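Local coordinates for protein aminotransferase class-III (Sphaerobacter thermophilus DSM 20745, PDB 6K8H) that belongs to the class-III aminotransferases (omega-transaminases), a family of the PLP-dependent aminotransferase clan, and holds (5-hydroxy-4,6-dimethylpyridin-3-yl)methyl dihydrogen phosphate in its pocket, at residues P81-A86 against M325-T330; S262-M267 against L335-F340. All coordinates share one frame; numbering follows the deposited sequence.

Contact 1 of 2, residues P81-A86 against M325-T330; sequences PDINEA and MVAGLT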
loop_
_atom_site.group_PDB
_atom_site.type_symbol
_atom_site.label_atom_id
_atom_site.label_comp_id
_atom_site.label_asym_id
_atom_site.label_seq_id
_atom_site.Cartn_x
_atom_site.Cartn_y
_atom_site.Cartn_z
ATOM N N PRO B 81 3.391 5.106 24.710
ATOM C CA PRO B 81 3.697 3.875 25.462
ATOM C C PRO B 81 2.626 2.807 25.358
ATOM O O PRO B 81 2.962 1.619 25.334
ATOM C CB PRO B 81 3.849 4.365 26.914
ATOM C CG PRO B 81 3.831 5.840 26.865
ATOM C CD PRO B 81 3.160 6.257 25.600
ATOM N N ASP B 82 1.342 3.183 25.356
ATOM C CA ASP B 82 0.280 2.175 25.301
ATOM C C ASP B 82 0.311 1.417 23.981
ATOM O O ASP B 82 0.201 0.179 23.956
ATOM C CB ASP B 82 -1.083 2.835 25.500
ATOM C CG ASP B 82 -1.218 3.482 26.870
ATOM O OD1 ASP B 82 -0.527 3.028 27.803
ATOM O OD2 ASP B 82 -2.009 4.437 27.013
ATOM N N ILE B 83 0.462 2.144 22.872
ATOM C CA ILE B 83 0.584 1.497 21.569
ATOM C C ILE B 83 1.814 0.591 21.540
ATOM O O ILE B 83 1.746 -0.560 21.091
ATOM C CB ILE B 83 0.632 2.564 20.457
ATOM C CG1 ILE B 83 -0.674 3.361 20.431
ATOM C CG2 ILE B 83 0.885 1.934 19.103
ATOM C CD1 ILE B 83 -0.609 4.563 19.508
ATOM N N ASN B 84 2.953 1.090 22.039
ATOM C CA ASN B 84 4.178 0.286 22.045
ATOM C C ASN B 84 4.013 -0.990 22.865
ATOM O O ASN B 84 4.452 -2.065 22.438
ATOM C CB ASN B 84 5.361 1.113 22.557
ATOM C CG ASN B 84 5.960 2.001 21.466
ATOM O OD1 ASN B 84 5.523 1.956 20.314
ATOM N ND2 ASN B 84 6.951 2.811 21.827
ATOM N N GLU B 85 3.365 -0.876 24.023
ATOM C CA GLU B 85 3.136 -2.059 24.892
ATOM C C GLU B 85 2.257 -3.083 24.163
ATOM O O GLU B 85 2.590 -4.269 24.210
ATOM C CB GLU B 85 2.479 -1.622 26.196
ATOM C CG GLU B 85 3.468 -1.059 27.195
ATOM C CD GLU B 85 2.822 -0.489 28.444
ATOM O OE1 GLU B 85 1.766 -1.018 28.854
ATOM O OE2 GLU B 85 3.361 0.492 28.986
ATOM N N ALA B 86 1.189 -2.635 23.499
ATOM C CA ALA B 86 0.336 -3.570 22.761
ATOM C C ALA B 86 1.101 -4.256 21.628
ATOM O O ALA B 86 0.984 -5.478 21.420
ATOM C CB ALA B 86 -0.884 -2.837 22.216
ATOM N N MET B 325 -3.277 -4.078 13.237
ATOM C CA MET B 325 -4.611 -4.179 13.828
ATOM C C MET B 325 -4.583 -3.859 15.316
ATOM O O MET B 325 -5.455 -3.145 15.817
ATOM C CB MET B 325 -5.191 -5.575 13.590
ATOM C CG MET B 325 -5.425 -5.896 12.117
ATOM S SD MET B 325 -6.672 -4.871 11.294
ATOM C CE MET B 325 -5.659 -3.547 10.608
ATOM N N VAL B 326 -3.574 -4.367 16.032
ATOM C CA VAL B 326 -3.451 -4.128 17.463
ATOM C C VAL B 326 -3.090 -2.668 17.746
ATOM O O VAL B 326 -3.666 -2.031 18.639
ATOM C CB VAL B 326 -2.434 -5.123 18.047
ATOM C CG1 VAL B 326 -1.932 -4.659 19.372
ATOM C CG2 VAL B 326 -3.086 -6.524 18.162
ATOM N N ALA B 327 -2.139 -2.116 16.992
ATOM C CA ALA B 327 -1.769 -0.719 17.192
ATOM C C ALA B 327 -2.940 0.211 16.873
ATOM O O ALA B 327 -3.175 1.198 17.586
ATOM C CB ALA B 327 -0.551 -0.374 16.339
ATOM N N GLY B 328 -3.696 -0.098 15.818
ATOM C CA GLY B 328 -4.869 0.692 15.494
ATOM C C GLY B 328 -5.960 0.579 16.542
ATOM O O GLY B 328 -6.586 1.578 16.905
ATOM N N LEU B 329 -6.214 -0.636 17.038
ATOM C CA LEU B 329 -7.200 -0.808 18.104
ATOM C C LEU B 329 -6.839 0.028 19.326
ATOM O O LEU B 329 -7.696 0.713 19.900
ATOM C CB LEU B 329 -7.324 -2.289 18.484
ATOM C CG LEU B 329 -8.540 -2.550 19.386
ATOM C CD1 LEU B 329 -9.828 -2.243 18.625
ATOM C CD2 LEU B 329 -8.559 -3.967 19.936
ATOM N N THR B 330 -5.568 -0.007 19.735
ATOM C CA THR B 330 -5.139 0.783 20.893
ATOM C C THR B 330 -5.271 2.278 20.626
ATOM O O THR B 330 -5.831 3.024 21.447
ATOM C CB THR B 330 -3.698 0.419 21.258
ATOM O OG1 THR B 330 -3.594 -1.005 21.379
ATOM C CG2 THR B 330 -3.270 1.069 22.570
#
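Ala86 and Thr330 meet where two antiparallel helices lie close, their local axes 8.8 Å apart at 149°. The small side chains of Ala86 and Ala327 are consistent with this spacing. The methyl CB of Ala86 points at the other helix and sits 3.4 Å from Thr330 OG1 and 3.5 Å from Val326 CG1, so it touches a hydroxyl and a methyl group. That hydroxyl has its own bond within the helix: Thr330 OG1 donates to Val326 O at 2.9 Å, tilted 32° from the carbonyl plane, while Thr330 N reaches the same oxygen from the opposite face. Two donors thus grip one carbonyl, and the threonine's rotation is fixed. With OG1 turned back in this way (chi1 -51°), CG2 stands anti to the backbone N and reaches the first helix, 3.8 Å from Asp82 O and 3.9 Å from Ile83 N. The buried flank is completed by Ile83, whose CG2 branch lies 3.9 Å from Ala327 CB.

The looser side is at Asp82. Its CB comes only to 4.1 Å from Thr330 CG2, and this partly exposed residue sends its carboxylate to a salt bridge with Lys334, one turn further along the second helix. No hydrogen bond joins the two segments, so they are held together by van der Waals packing. Beyond them, helix 102-114 lies against the second helix, touching Met325, Val326 and Leu329, whereas Asn84, facing away from this contact, bonds to Leu91 O of the second subunit. Helix 81-91 is therefore placed between helix 322-334 and the dimer partner.

Contact 2 of 2, residues S262-M267 against L335-F340; sequences SDYGGM and LTPAEF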
loop_
_atom_site.group_PDB
_atom_site.type_symbol
_atom_site.label_atom_id
_atom_site.label_comp_id
_atom_site.label_asym_id
_atom_site.label_seq_id
_atom_site.Cartn_x
_atom_site.Cartn_y
_atom_site.Cartn_z
ATOM N N SER B 262 -11.683 14.100 12.660
ATOM C CA SER B 262 -12.407 15.318 13.029
ATOM C C SER B 262 -13.426 15.100 14.142
ATOM O O SER B 262 -13.827 16.073 14.798
ATOM C CB SER B 262 -13.110 15.902 11.803
ATOM O OG SER B 262 -12.189 16.089 10.748
ATOM N N ASP B 263 -13.818 13.856 14.400
ATOM C CA ASP B 263 -14.963 13.578 15.256
ATOM C C ASP B 263 -14.994 12.083 15.566
ATOM O O ASP B 263 -14.450 11.263 14.812
ATOM C CB ASP B 263 -16.257 14.029 14.568
ATOM C CG ASP B 263 -17.483 13.780 15.400
ATOM O OD1 ASP B 263 -17.816 14.657 16.227
ATOM O OD2 ASP B 263 -18.108 12.709 15.229
ATOM N N TYR B 264 -15.643 11.736 16.685
ATOM C CA TYR B 264 -15.805 10.323 17.041
ATOM C C TYR B 264 -16.354 9.511 15.870
ATOM O O TYR B 264 -15.919 8.375 15.632
ATOM C CB TYR B 264 -16.722 10.204 18.263
ATOM C CG TYR B 264 -16.690 8.853 18.981
ATOM C CD1 TYR B 264 -15.625 8.509 19.800
ATOM C CD2 TYR B 264 -17.732 7.947 18.852
ATOM C CE1 TYR B 264 -15.585 7.300 20.466
ATOM C CE2 TYR B 264 -17.708 6.726 19.520
ATOM C CZ TYR B 264 -16.628 6.406 20.319
ATOM O OH TYR B 264 -16.588 5.194 20.987
ATOM N N GLY B 265 -17.266 10.099 15.095
ATOM C CA GLY B 265 -17.855 9.446 13.940
ATOM C C GLY B 265 -17.422 10.023 12.602
ATOM O O GLY B 265 -18.136 9.890 11.604
ATOM N N GLY B 266 -16.273 10.690 12.564
ATOM C CA GLY B 266 -15.751 11.220 11.325
ATOM C C GLY B 266 -16.368 12.548 10.909
ATOM O O GLY B 266 -17.359 13.047 11.470
ATOM N N MET B 267 -15.743 13.138 9.888
ATOM C CA MET B 267 -16.255 14.393 9.351
ATOM C C MET B 267 -17.624 14.196 8.727
ATOM O O MET B 267 -18.454 15.109 8.764
ATOM C CB MET B 267 -15.286 14.979 8.324
ATOM C CG MET B 267 -15.555 16.436 8.010
ATOM S SD MET B 267 -15.498 17.426 9.518
ATOM C CE MET B 267 -15.719 19.080 8.880
ATOM N N LEU B 335 -8.726 7.301 21.750
ATOM C CA LEU B 335 -9.444 8.475 21.237
ATOM C C LEU B 335 -10.912 8.367 21.636
ATOM O O LEU B 335 -11.764 7.907 20.873
ATOM C CB LEU B 335 -9.315 8.581 19.724
ATOM C CG LEU B 335 -8.082 9.141 19.046
ATOM C CD1 LEU B 335 -8.317 9.068 17.533
ATOM C CD2 LEU B 335 -7.792 10.564 19.495
ATOM N N THR B 336 -11.195 8.768 22.868
ATOM C CA THR B 336 -12.532 8.768 23.454
ATOM C C THR B 336 -13.245 10.079 23.165
ATOM O O THR B 336 -12.618 11.061 22.760
ATOM C CB THR B 336 -12.406 8.577 24.955
ATOM O OG1 THR B 336 -11.649 9.678 25.481
ATOM C CG2 THR B 336 -11.670 7.289 25.258
ATOM N N PRO B 337 -14.566 10.149 23.409
ATOM C CA PRO B 337 -15.259 11.447 23.296
ATOM C C PRO B 337 -14.605 12.560 24.110
ATOM O O PRO B 337 -14.493 13.701 23.622
ATOM C CB PRO B 337 -16.679 11.124 23.793
ATOM C CG PRO B 337 -16.878 9.672 23.404
ATOM C CD PRO B 337 -15.514 9.032 23.610
ATOM N N ALA B 338 -14.134 12.260 25.328
ATOM C CA ALA B 338 -13.459 13.291 26.114
ATOM C C ALA B 338 -12.176 13.765 25.430
ATOM O O ALA B 338 -11.835 14.957 25.476
ATOM C CB ALA B 338 -13.152 12.766 27.518
ATOM N N GLU B 339 -11.453 12.852 24.787
ATOM C CA GLU B 339 -10.240 13.272 24.092
ATOM C C GLU B 339 -10.566 14.113 22.865
ATOM O O GLU B 339 -9.881 15.109 22.590
ATOM C CB GLU B 339 -9.392 12.058 23.723
ATOM C CG GLU B 339 -8.574 11.559 24.904
ATOM C CD GLU B 339 -7.604 12.619 25.424
ATOM O OE1 GLU B 339 -6.637 12.943 24.702
ATOM O OE2 GLU B 339 -7.821 13.145 26.540
ATOM N N PHE B 340 -11.623 13.750 22.126
ATOM C CA PHE B 340 -12.016 14.588 21.001
ATOM C C PHE B 340 -12.375 15.991 21.473
ATOM O O PHE B 340 -11.954 16.981 20.857
ATOM C CB PHE B 340 -13.182 13.948 20.248
ATOM C CG PHE B 340 -12.762 12.865 19.288
ATOM C CD1 PHE B 340 -12.141 13.182 18.095
ATOM C CD2 PHE B 340 -12.991 11.533 19.584
ATOM C CE1 PHE B 340 -11.752 12.181 17.204
ATOM C CE2 PHE B 340 -12.604 10.530 18.709
ATOM C CZ PHE B 340 -11.985 10.858 17.518
#
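The Phe340 ring lies flat against the backbone of Asp263 and Tyr264, with Tyr264 N 3.7 Å above the centre of one face and Asp263 C over the same face nearer the rim. The Tyr264 ring has Pro337 CG over one face, a CH-pi contact 4.3 Å from the centroid and 25° off the normal, while Leu335 O comes near its plane at the edge. These groups join a type I beta turn, Asp263 to Gly266, to the first turn of helix 337-361 in this class-III aminotransferase.

The two aromatic side chains cross at about a right angle, Tyr264 CD1 and Phe340 CE2 being 3.8 Å apart. Tyr264 has CG anti to its backbone nitrogen (chi1 -164°), which carries the ring out along the start of the helix; there CE1 comes within 3.6 Å of Pro337 CD. In Phe340, one helical turn after Thr336, the bond from CA to CB is directed toward the turn, and the ring lays one face on the peptide between Asp263 and Tyr264; its CE1 reaches Asp263 C at 3.6 Å. The proline side is the outer one, Pro337 being exposed.

No hydrogen bond crosses between the segments, but each is braced internally. Thr336 is the N-cap of helix 337-361, its OG1 accepting a long bond from Glu339 N. Leu335 O, at the tyrosine edge, also receives a weak hydrogen bond from Arg114. In the opposing loop, the bond from Asp263 CA to CB leads away from 335-340, and the carboxylate forms an Asx turn: Gly265 N donates to Asp263 OD2 at 2.7 Å, meeting it on the anti side of the carboxylate and 34° out of its plane.

In the fold
The centres of the two contacts lie 18 Å apart, and although their nearest atoms come to about 5 Å, they do not touch. Along the chain their segments alternate: 81-86, then 262-267, then 325-330, then 335-340. What connects them is the passage from helix 322-334 into helix 337-361: the first packs on helix 81-91 in contact 1, and the start of the second meets the 262-267 turn in contact 2. Consecutive helices are thus anchored to an early helix beside the second subunit and to the loop region after strand 251-255 of the seven-stranded mixed sheet; the strand's last residue, Asp255, lines the ligand pocket together with Val257 and Ile258.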